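Side-chain contacts in 457aa long hypothetical protein (Pyrococcus horikoshii, PDB 2CSU), which is of unknown function but combines a Rossmann-like CoA-binding domain with two domains related to the succinyl-CoA ligase family: residues Glu325-Glu330 with Ala360-Gln365; Arg332-Pro337 with Gly353-Arg358; Glu26-Leu31 with Gln50-Tyr55. One frame throughout, in Å; residues are numbered along the deposited sequence.

Contact 1. Residues Glu325-Glu330 with Ala360-Gln365; sequences EKTIEE and AKLLLQ
L362 fills the space between helix 325-334 and helix 353-365, with T327 against its base and E330 along its tip. T327 suits the buried face between the helices, being branched at CB with one polar and one apolar arm. With OG1 beside its own backbone N (chi1 -60°), the methyl CG2 is directed across the interface. There it lies 3.7 Å from the backbone O of L362 and 4.0 Å from L362 CB, the two side chains running past one another in opposite senses. OG1 is left to hydrogen-bond the carboxylate of D366, so the polar arm is satisfied next to an apolar joint.

One helical turn on, E330 holds CG anti to its backbone N (chi1 -163°) and stays extended beyond it. Its methylenes pass the two leucine methyls, CG lying 3.9 Å from CD2 of L362. The carboxylate then reaches the same methyl, with E330 CD 3.4 Å from L362 CD2, a close approach for two carbons. K361 NZ is the nearby opposite charge, but it stays 6.9 Å from E330 OE2, too far to pair. On the neighbouring positions of the helix, A360 and L363 turn to strands 295-300 and 371-377. The joint therefore rests on shape and van der Waals contact; both stem and carboxylate of E330 lie against the leucine methyls, bearable for a charged group because E330 is exposed and its carboxylate can probably be solvated.

Contact 2. Residues Arg332-Pro337 with Gly353-Arg358; sequences RSFLPP and GEDYYR
R358 lies along one face of the F334 ring, and its side chain can be followed from helix 353-365 outward. CB begins the contact at the far rim of the ring, 3.7 Å from F334 CZ. CD then passes over the middle of the face, 4.1 Å from the ring centroid, in a CH-pi contact. A bend at chi3 (88°) brings the rest of the chain down flat on the phenyl group. NE is 3.9 Å from F334 CD2, and CZ is 3.7 Å from that same atom. The guanidinium plane is only 17° from that of the ring, an off-centre cation-pi stack. NH1 goes beyond the ring and lies 3.3 Å from F334 CB, while NH2 turns outward to a water 2.7 Å away, which accepts from it. That water in turn donates to S333 OG, whose hydroxyl also bonds the backbone O of E330.

The stack joins the last turn of helix 325-334 to the first turns of helix 353-365, two neighbouring helices of the alpha/beta Ligase-CoA domain. L335, the residue at which the chain leaves helical geometry, follows directly after the phenylalanine. An arginine suits this exposed margin because its methylenes can shield an aromatic ring while its charged end keeps hold of solvent.

D355 approaches from the ring's edge, near its plane, its carboxylate turned only 10° from it. OD2 lies 3.6 Å from F334 CD1, where the partly positive C-H rim should welcome an anionic oxygen. The other oxygen, OD1, is hydrogen-bonded to the backbone N of R352, which keeps the carboxylate in position beside the ring.

Contact 3. Residues Glu26-Leu31 with Gln50-Tyr55; sequences EVFKNL and QGVKAY
The amide of Q50 stands almost upright against the phenyl ring of F28, their planes 84° apart, and meets it at the edge. Q50 CD lies close to the plane of the ring, 4.0 Å from F28 CD2. With CG of F28 anti to its backbone N (chi1 -169°), the ring projects off helix 23-31 so that its CD2 side meets the glutamine and its CZ end meets V52. The far end of the ring meets the valine obliquely: F28 CZ is 3.8 Å from V52 CB, and both valine methyls lie close by. A beta-branched residue offers a broad, stiff surface here, and P41 of strand 38-42 touches both F28 and V52.

Helix 23-31 is the first helix of the Rossmann-like domain, the crossover between the parallel, adjacent strands 10-14 and 38-42. F28 looks inward from it, also touching V13 and V39. Q50 and G51 form the two-residue turn of the hairpin 48-49/52-53, both with positive phi, as in a type I' turn. G51 is needed there because a CB would collide with the carbonyl O of Q50.

The glutamine runs out extended from this turn to the helix. Its NE2 donates to the backbone O of both S17 and Y25, which sets the rotation of the amide. OE1 consequently faces K29, 3.3 Å from K29 CA and 3.4 Å from K29 CB. Beyond CB the lysine bends away along its own helix, where K29 NZ makes a salt bridge to E26, lying 3.1 Å from E26 OE1, through weak hydrogen bonds.

How the contacts relate
Contacts 1 and 2 are successive parts of one interface, between helix 325-334 and helix 353-365, with centres 11 Å apart and contact 2 nested inside the chain loop closed by contact 1. They meet where L362 packs on F334. Contact 1 is the more buried, leucine and threonine methyl chemistry with a glutamate at its margin; contact 2 sits nearer solvent and relies on stacking, charge and a water. Contact 3 belongs to another domain, its nearest atoms about 40 Å from contact 1. It joins a helix to a hairpin turn, partly buried; a phenylalanine again serves, here meeting an amide and a valine at its edge, whereas F334 also offers a face to an arginine.

Contact 1. Residues Glu325-Glu330 with Ala360-Gln365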
loop_
_atom_site.group_PDB
_atom_site.type_symbol
_atom_site.label_atom_id
_atom_site.label_comp_id
_atom_site.label_asym_id
_atom_site.label_seq_id
_atom_site.Cartn_x
_atom_site.Cartn_y
_atom_site.Cartn_z
ATOM N N GLU A 325 20.999 28.346 -13.546
ATOM C CA GLU A 325 21.462 27.918 -14.862
ATOM C C GLU A 325 22.699 27.021 -14.760
ATOM O O GLU A 325 22.846 26.029 -15.462
ATOM C CB GLU A 325 21.791 29.167 -15.681
ATOM C CG GLU A 325 20.906 29.301 -16.922
ATOM C CD GLU A 325 21.251 28.204 -17.902
ATOM O OE1 GLU A 325 20.784 27.089 -17.722
ATOM O OE2 GLU A 325 21.992 28.477 -18.846
ATOM N N LYS A 326 23.626 27.429 -13.875
ATOM C CA LYS A 326 24.845 26.647 -13.696
ATOM C C LYS A 326 24.534 25.167 -13.460
ATOM O O LYS A 326 25.153 24.271 -14.017
ATOM C CB LYS A 326 25.604 27.216 -12.497
ATOM C CG LYS A 326 26.006 28.678 -12.702
ATOM C CD LYS A 326 26.215 29.414 -11.377
ATOM C CE LYS A 326 25.605 30.820 -11.386
ATOM N NZ LYS A 326 24.943 31.075 -10.109
ATOM N N THR A 327 23.560 24.929 -12.563
ATOM C CA THR A 327 23.179 23.554 -12.265
ATOM C C THR A 327 22.476 22.897 -13.455
ATOM O O THR A 327 22.779 21.778 -13.848
ATOM C CB THR A 327 22.249 23.568 -11.051
ATOM O OG1 THR A 327 22.938 24.150 -9.942
ATOM C CG2 THR A 327 21.843 22.139 -10.685
ATOM N N ILE A 328 21.569 23.637 -14.078
ATOM C CA ILE A 328 20.871 23.159 -15.266
ATOM C C ILE A 328 21.844 22.813 -16.390
ATOM O O ILE A 328 21.669 21.815 -17.089
ATOM C CB ILE A 328 19.886 24.228 -15.778
ATOM C CG1 ILE A 328 18.848 24.522 -14.700
ATOM C CG2 ILE A 328 19.225 23.768 -17.071
ATOM C CD1 ILE A 328 18.002 25.742 -14.992
ATOM N N GLU A 329 22.869 23.646 -16.562
ATOM C CA GLU A 329 23.856 23.432 -17.610
ATOM C C GLU A 329 24.646 22.152 -17.434
ATOM O O GLU A 329 24.848 21.417 -18.396
ATOM C CB GLU A 329 24.824 24.617 -17.705
ATOM C CG GLU A 329 24.306 25.766 -18.546
ATOM C CD GLU A 329 25.379 26.801 -18.857
ATOM O OE1 GLU A 329 25.063 27.789 -19.557
ATOM O OE2 GLU A 329 26.534 26.625 -18.406
ATOM N N GLU A 330 25.103 21.884 -16.217
ATOM C CA GLU A 330 25.874 20.673 -15.975
ATOM C C GLU A 330 24.995 19.442 -16.159
ATOM O O GLU A 330 25.461 18.408 -16.634
ATOM C CB GLU A 330 26.427 20.748 -14.540
ATOM C CG GLU A 330 27.565 19.913 -13.953
ATOM C CD GLU A 330 28.316 20.236 -12.681
ATOM O OE1 GLU A 330 28.641 21.323 -12.209
ATOM O OE2 GLU A 330 28.579 19.170 -12.144
ATOM N N ALA A 360 21.764 14.165 -7.897
ATOM C CA ALA A 360 21.383 14.413 -6.506
ATOM C C ALA A 360 22.321 15.439 -5.874
ATOM O O ALA A 360 21.874 16.359 -5.177
ATOM C CB ALA A 360 21.408 13.105 -5.714
ATOM N N LYS A 361 23.617 15.272 -6.131
ATOM C CA LYS A 361 24.649 16.172 -5.626
ATOM C C LYS A 361 24.363 17.579 -6.145
ATOM O O LYS A 361 24.295 18.545 -5.375
ATOM C CB LYS A 361 26.027 15.692 -6.111
ATOM C CG LYS A 361 27.213 16.549 -5.672
ATOM C CD LYS A 361 28.546 15.810 -5.901
ATOM C CE LYS A 361 29.692 16.779 -6.200
ATOM N NZ LYS A 361 30.996 16.084 -6.447
ATOM N N LEU A 362 24.182 17.680 -7.455
ATOM C CA LEU A 362 23.890 18.949 -8.100
ATOM C C LEU A 362 22.626 19.604 -7.559
ATOM O O LEU A 362 22.605 20.813 -7.326
ATOM C CB LEU A 362 23.750 18.752 -9.614
ATOM C CG LEU A 362 25.040 18.680 -10.431
ATOM C CD1 LEU A 362 24.769 18.092 -11.805
ATOM C CD2 LEU A 362 25.620 20.084 -10.537
ATOM N N LEU A 363 21.561 18.820 -7.382
ATOM C CA LEU A 363 20.313 19.375 -6.863
ATOM C C LEU A 363 20.450 19.802 -5.403
ATOM O O LEU A 363 19.955 20.861 -5.020
ATOM C CB LEU A 363 19.165 18.370 -7.007
ATOM C CG LEU A 363 18.649 18.143 -8.425
ATOM C CD1 LEU A 363 17.653 16.989 -8.436
ATOM C CD2 LEU A 363 18.014 19.423 -8.936
ATOM N N LEU A 364 21.121 18.984 -4.597
ATOM C CA LEU A 364 21.319 19.307 -3.183
ATOM C C LEU A 364 22.252 20.508 -2.985
ATOM O O LEU A 364 22.277 21.115 -1.917
ATOM C CB LEU A 364 21.887 18.096 -2.430
ATOM C CG LEU A 364 20.976 16.885 -2.182
ATOM C CD1 LEU A 364 21.799 15.734 -1.655
ATOM C CD2 LEU A 364 19.875 17.240 -1.195
ATOM N N GLN A 365 23.026 20.845 -4.013
ATOM C CA GLN A 365 23.951 21.971 -3.921
ATOM C C GLN A 365 23.320 23.267 -4.416
ATOM O O GLN A 365 23.783 24.367 -4.087
ATOM C CB GLN A 365 25.232 21.675 -4.710
ATOM C CG GLN A 365 26.277 20.911 -3.910
ATOM C CD GLN A 365 27.448 20.430 -4.762
ATOM O OE1 GLN A 365 28.304 19.684 -4.285
ATOM N NE2 GLN A 365 27.486 20.852 -6.029
#

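Contact 2. Residues Arg332-Pro337 with Gly353-Arg358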
loop_
_atom_site.group_PDB
_atom_site.type_symbol
_atom_site.label_atom_id
_atom_site.label_comp_id
_atom_site.label_asym_id
_atom_site.label_seq_id
_atom_site.Cartn_x
_atom_site.Cartn_y
_atom_site.Cartn_z
ATOM N N ARG A 332 22.577 19.104 -18.235
ATOM C CA ARG A 332 22.484 18.984 -19.685
ATOM C C ARG A 332 23.745 18.386 -20.321
ATOM O O ARG A 332 23.696 17.864 -21.429
ATOM C CB ARG A 332 22.216 20.374 -20.258
ATOM C CG ARG A 332 21.937 20.458 -21.738
ATOM C CD ARG A 332 20.947 21.598 -21.952
ATOM N NE ARG A 332 21.307 22.767 -21.153
ATOM C CZ ARG A 332 20.469 23.750 -20.830
ATOM N NH1 ARG A 332 19.204 23.715 -21.234
ATOM N NH2 ARG A 332 20.904 24.773 -20.104
ATOM N N SER A 333 24.871 18.449 -19.621
ATOM C CA SER A 333 26.111 17.927 -20.171
ATOM C C SER A 333 26.262 16.412 -20.105
ATOM O O SER A 333 26.771 15.801 -21.045
ATOM C CB SER A 333 27.309 18.581 -19.490
ATOM O OG SER A 333 27.521 18.028 -18.209
ATOM N N PHE A 334 25.809 15.792 -19.022
ATOM C CA PHE A 334 25.962 14.348 -18.901
ATOM C C PHE A 334 24.687 13.528 -19.060
ATOM O O PHE A 334 24.749 12.303 -19.151
ATOM C CB PHE A 334 26.634 14.011 -17.570
ATOM C CG PHE A 334 25.756 14.222 -16.373
ATOM C CD1 PHE A 334 24.921 13.204 -15.919
ATOM C CD2 PHE A 334 25.768 15.437 -15.696
ATOM C CE1 PHE A 334 24.101 13.392 -14.796
ATOM C CE2 PHE A 334 24.952 15.644 -14.572
ATOM C CZ PHE A 334 24.119 14.619 -14.120
ATOM N N LEU A 335 23.538 14.191 -19.091
ATOM C CA LEU A 335 22.270 13.479 -19.251
ATOM C C LEU A 335 21.880 13.370 -20.713
ATOM O O LEU A 335 22.356 14.132 -21.541
ATOM C CB LEU A 335 21.151 14.190 -18.493
ATOM C CG LEU A 335 21.256 14.171 -16.970
ATOM C CD1 LEU A 335 20.089 14.962 -16.357
ATOM C CD2 LEU A 335 21.263 12.738 -16.500
ATOM N N PRO A 336 21.013 12.411 -21.051
ATOM C CA PRO A 336 20.578 12.237 -22.442
ATOM C C PRO A 336 19.934 13.513 -22.999
ATOM O O PRO A 336 19.623 14.446 -22.249
ATOM C CB PRO A 336 19.589 11.075 -22.350
ATOM C CG PRO A 336 20.137 10.270 -21.204
ATOM C CD PRO A 336 20.487 11.334 -20.196
ATOM N N PRO A 337 19.720 13.562 -24.325
ATOM C CA PRO A 337 19.172 14.705 -25.056
ATOM C C PRO A 337 17.703 15.005 -24.707
ATOM O O PRO A 337 17.284 16.151 -24.623
ATOM C CB PRO A 337 19.313 14.424 -26.549
ATOM C CG PRO A 337 20.351 13.325 -26.708
ATOM C CD PRO A 337 20.293 12.618 -25.276
ATOM N N GLY A 353 23.508 4.398 -11.741
ATOM C CA GLY A 353 23.898 4.885 -10.425
ATOM C C GLY A 353 24.660 6.211 -10.517
ATOM O O GLY A 353 24.404 7.160 -9.789
ATOM N N GLU A 354 25.654 6.242 -11.426
ATOM C CA GLU A 354 26.454 7.452 -11.573
ATOM C C GLU A 354 25.582 8.679 -11.861
ATOM O O GLU A 354 25.840 9.785 -11.406
ATOM C CB GLU A 354 27.454 7.250 -12.714
ATOM C CG GLU A 354 28.506 6.179 -12.408
ATOM C CD GLU A 354 29.087 6.394 -11.026
ATOM O OE1 GLU A 354 29.448 7.519 -10.704
ATOM O OE2 GLU A 354 29.211 5.417 -10.291
ATOM N N ASP A 355 24.540 8.456 -12.688
ATOM C CA ASP A 355 23.644 9.557 -13.024
ATOM C C ASP A 355 22.877 10.053 -11.798
ATOM O O ASP A 355 22.672 11.241 -11.595
ATOM C CB ASP A 355 22.661 9.069 -14.089
ATOM C CG ASP A 355 23.399 8.820 -15.398
ATOM O OD1 ASP A 355 23.122 7.795 -16.023
ATOM O OD2 ASP A 355 24.209 9.655 -15.789
ATOM N N TYR A 356 22.400 9.085 -10.991
ATOM C CA TYR A 356 21.686 9.452 -9.772
ATOM C C TYR A 356 22.594 10.212 -8.799
ATOM O O TYR A 356 22.212 11.197 -8.185
ATOM C CB TYR A 356 21.163 8.173 -9.114
ATOM C CG TYR A 356 19.762 7.907 -9.547
ATOM C CD1 TYR A 356 19.519 7.291 -10.771
ATOM C CD2 TYR A 356 18.690 8.240 -8.717
ATOM C CE1 TYR A 356 18.219 7.000 -11.160
ATOM C CE2 TYR A 356 17.388 7.956 -9.111
ATOM C CZ TYR A 356 17.152 7.346 -10.329
ATOM O OH TYR A 356 15.861 7.044 -10.722
ATOM N N TYR A 357 23.829 9.695 -8.639
ATOM C CA TYR A 357 24.786 10.369 -7.764
ATOM C C TYR A 357 24.993 11.826 -8.182
ATOM O O TYR A 357 24.828 12.753 -7.401
ATOM C CB TYR A 357 26.117 9.610 -7.838
ATOM C CG TYR A 357 27.255 10.498 -7.461
ATOM C CD1 TYR A 357 27.397 10.928 -6.144
ATOM C CD2 TYR A 357 28.211 10.866 -8.410
ATOM C CE1 TYR A 357 28.483 11.710 -5.777
ATOM C CE2 TYR A 357 29.293 11.656 -8.046
ATOM C CZ TYR A 357 29.426 12.082 -6.737
ATOM O OH TYR A 357 30.475 12.905 -6.375
ATOM N N ARG A 358 25.379 12.037 -9.433
ATOM C CA ARG A 358 25.658 13.383 -9.910
ATOM C C ARG A 358 24.472 14.335 -9.803
ATOM O O ARG A 358 24.608 15.448 -9.295
ATOM C CB ARG A 358 26.148 13.341 -11.361
ATOM C CG ARG A 358 27.567 12.815 -11.516
ATOM C CD ARG A 358 27.984 12.793 -12.981
ATOM N NE ARG A 358 28.582 14.056 -13.419
ATOM C CZ ARG A 358 29.099 14.241 -14.632
ATOM N NH1 ARG A 358 29.078 13.249 -15.513
ATOM N NH2 ARG A 358 29.651 15.406 -14.961
HETATM O O HOH W 1 30.025 16.081 -17.507
#

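Contact 3. Residues Glu26-Leu31 with Gln50-Tyr55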
loop_
_atom_site.group_PDB
_atom_site.type_symbol
_atom_site.label_atom_id
_atom_site.label_comp_id
_atom_site.label_asym_id
_atom_site.label_seq_id
_atom_site.Cartn_x
_atom_site.Cartn_y
_atom_site.Cartn_z
ATOM N N GLU A 26 1.180 -15.932 25.220
ATOM C CA GLU A 26 1.879 -15.115 24.232
ATOM C C GLU A 26 2.692 -13.991 24.866
ATOM O O GLU A 26 3.759 -13.622 24.373
ATOM C CB GLU A 26 0.881 -14.495 23.248
ATOM C CG GLU A 26 0.109 -15.461 22.364
ATOM C CD GLU A 26 1.006 -16.335 21.501
ATOM O OE1 GLU A 26 2.075 -15.851 21.054
ATOM O OE2 GLU A 26 0.624 -17.504 21.255
ATOM N N VAL A 27 2.178 -13.425 25.949
ATOM C CA VAL A 27 2.875 -12.338 26.603
ATOM C C VAL A 27 4.202 -12.825 27.188
ATOM O O VAL A 27 5.249 -12.192 26.996
ATOM C CB VAL A 27 2.014 -11.725 27.732
ATOM C CG1 VAL A 27 2.813 -10.692 28.480
ATOM C CG2 VAL A 27 0.738 -11.113 27.154
ATOM N N PHE A 28 4.163 -13.942 27.913
ATOM C CA PHE A 28 5.424 -14.407 28.469
ATOM C C PHE A 28 6.373 -14.868 27.362
ATOM O O PHE A 28 7.583 -14.683 27.413
ATOM C CB PHE A 28 5.120 -15.568 29.419
ATOM C CG PHE A 28 6.344 -15.909 30.218
ATOM C CD1 PHE A 28 6.861 -14.980 31.112
ATOM C CD2 PHE A 28 6.941 -17.149 30.070
ATOM C CE1 PHE A 28 7.981 -15.301 31.865
ATOM C CE2 PHE A 28 8.063 -17.463 30.832
ATOM C CZ PHE A 28 8.586 -16.543 31.731
ATOM N N LYS A 29 5.777 -15.524 26.349
ATOM C CA LYS A 29 6.570 -15.966 25.211
ATOM C C LYS A 29 7.331 -14.799 24.583
ATOM O O LYS A 29 8.517 -14.870 24.285
ATOM C CB LYS A 29 5.621 -16.576 24.180
ATOM C CG LYS A 29 6.174 -16.475 22.757
ATOM C CD LYS A 29 5.885 -17.729 21.931
ATOM C CE LYS A 29 4.769 -17.511 20.902
ATOM N NZ LYS A 29 3.726 -18.520 21.084
ATOM N N ASN A 30 6.588 -13.706 24.346
ATOM C CA ASN A 30 7.214 -12.532 23.753
ATOM C C ASN A 30 8.270 -11.933 24.683
ATOM O O ASN A 30 9.278 -11.392 24.248
ATOM C CB ASN A 30 6.123 -11.502 23.466
ATOM C CG ASN A 30 5.299 -11.963 22.292
ATOM O OD1 ASN A 30 5.813 -12.453 21.291
ATOM N ND2 ASN A 30 3.976 -11.780 22.423
ATOM N N LEU A 31 8.054 -11.959 25.994
ATOM C CA LEU A 31 9.012 -11.349 26.905
ATOM C C LEU A 31 10.266 -12.186 27.129
ATOM O O LEU A 31 11.183 -11.755 27.836
ATOM C CB LEU A 31 8.340 -11.032 28.251
ATOM C CG LEU A 31 7.314 -9.893 28.135
ATOM C CD1 LEU A 31 6.643 -9.629 29.474
ATOM C CD2 LEU A 31 8.024 -8.640 27.632
ATOM N N GLN A 50 6.638 -22.308 30.510
ATOM C CA GLN A 50 7.492 -22.270 29.343
ATOM C C GLN A 50 8.958 -22.481 29.722
ATOM O O GLN A 50 9.862 -21.857 29.167
ATOM C CB GLN A 50 7.277 -20.937 28.601
ATOM C CG GLN A 50 5.945 -20.924 27.844
ATOM C CD GLN A 50 5.590 -19.570 27.252
ATOM O OE1 GLN A 50 6.346 -19.009 26.457
ATOM N NE2 GLN A 50 4.424 -19.044 27.630
ATOM N N GLY A 51 9.173 -23.367 30.691
ATOM C CA GLY A 51 10.520 -23.697 31.129
ATOM C C GLY A 51 11.133 -22.794 32.173
ATOM O O GLY A 51 12.261 -23.038 32.607
ATOM N N VAL A 52 10.406 -21.754 32.577
ATOM C CA VAL A 52 10.909 -20.824 33.574
ATOM C C VAL A 52 10.193 -20.957 34.919
ATOM O O VAL A 52 8.964 -21.096 34.992
ATOM C CB VAL A 52 10.796 -19.353 33.085
ATOM C CG1 VAL A 52 11.336 -18.403 34.147
ATOM C CG2 VAL A 52 11.586 -19.171 31.786
ATOM N N LYS A 53 10.991 -20.927 35.980
ATOM C CA LYS A 53 10.494 -21.006 37.363
ATOM C C LYS A 53 9.421 -19.962 37.549
ATOM O O LYS A 53 9.628 -18.776 37.327
ATOM C CB LYS A 53 11.621 -20.764 38.420
ATOM C CG LYS A 53 11.259 -21.205 39.876
ATOM C CD LYS A 53 11.764 -20.278 41.029
ATOM C CE LYS A 53 11.450 -20.818 42.463
ATOM N NZ LYS A 53 12.699 -21.020 43.233
ATOM N N ALA A 54 8.252 -20.393 37.996
ATOM C CA ALA A 54 7.147 -19.473 38.206
ATOM C C ALA A 54 6.806 -19.303 39.682
ATOM O O ALA A 54 7.146 -20.145 40.515
ATOM C CB ALA A 54 5.932 -19.959 37.440
ATOM N N TYR A 55 6.129 -18.206 39.994
ATOM C CA TYR A 55 5.726 -17.910 41.362
ATOM C C TYR A 55 4.210 -17.834 41.471
ATOM O O TYR A 55 3.527 -17.367 40.550
ATOM C CB TYR A 55 6.368 -16.597 41.820
ATOM C CG TYR A 55 7.882 -16.669 41.875
ATOM C CD1 TYR A 55 8.540 -17.197 42.993
ATOM C CD2 TYR A 55 8.657 -16.254 40.789
ATOM C CE1 TYR A 55 9.937 -17.306 43.027
ATOM C CE2 TYR A 55 10.053 -16.360 40.810
ATOM C CZ TYR A 55 10.685 -16.885 41.930
ATOM O OH TYR A 55 12.061 -16.971 41.953
#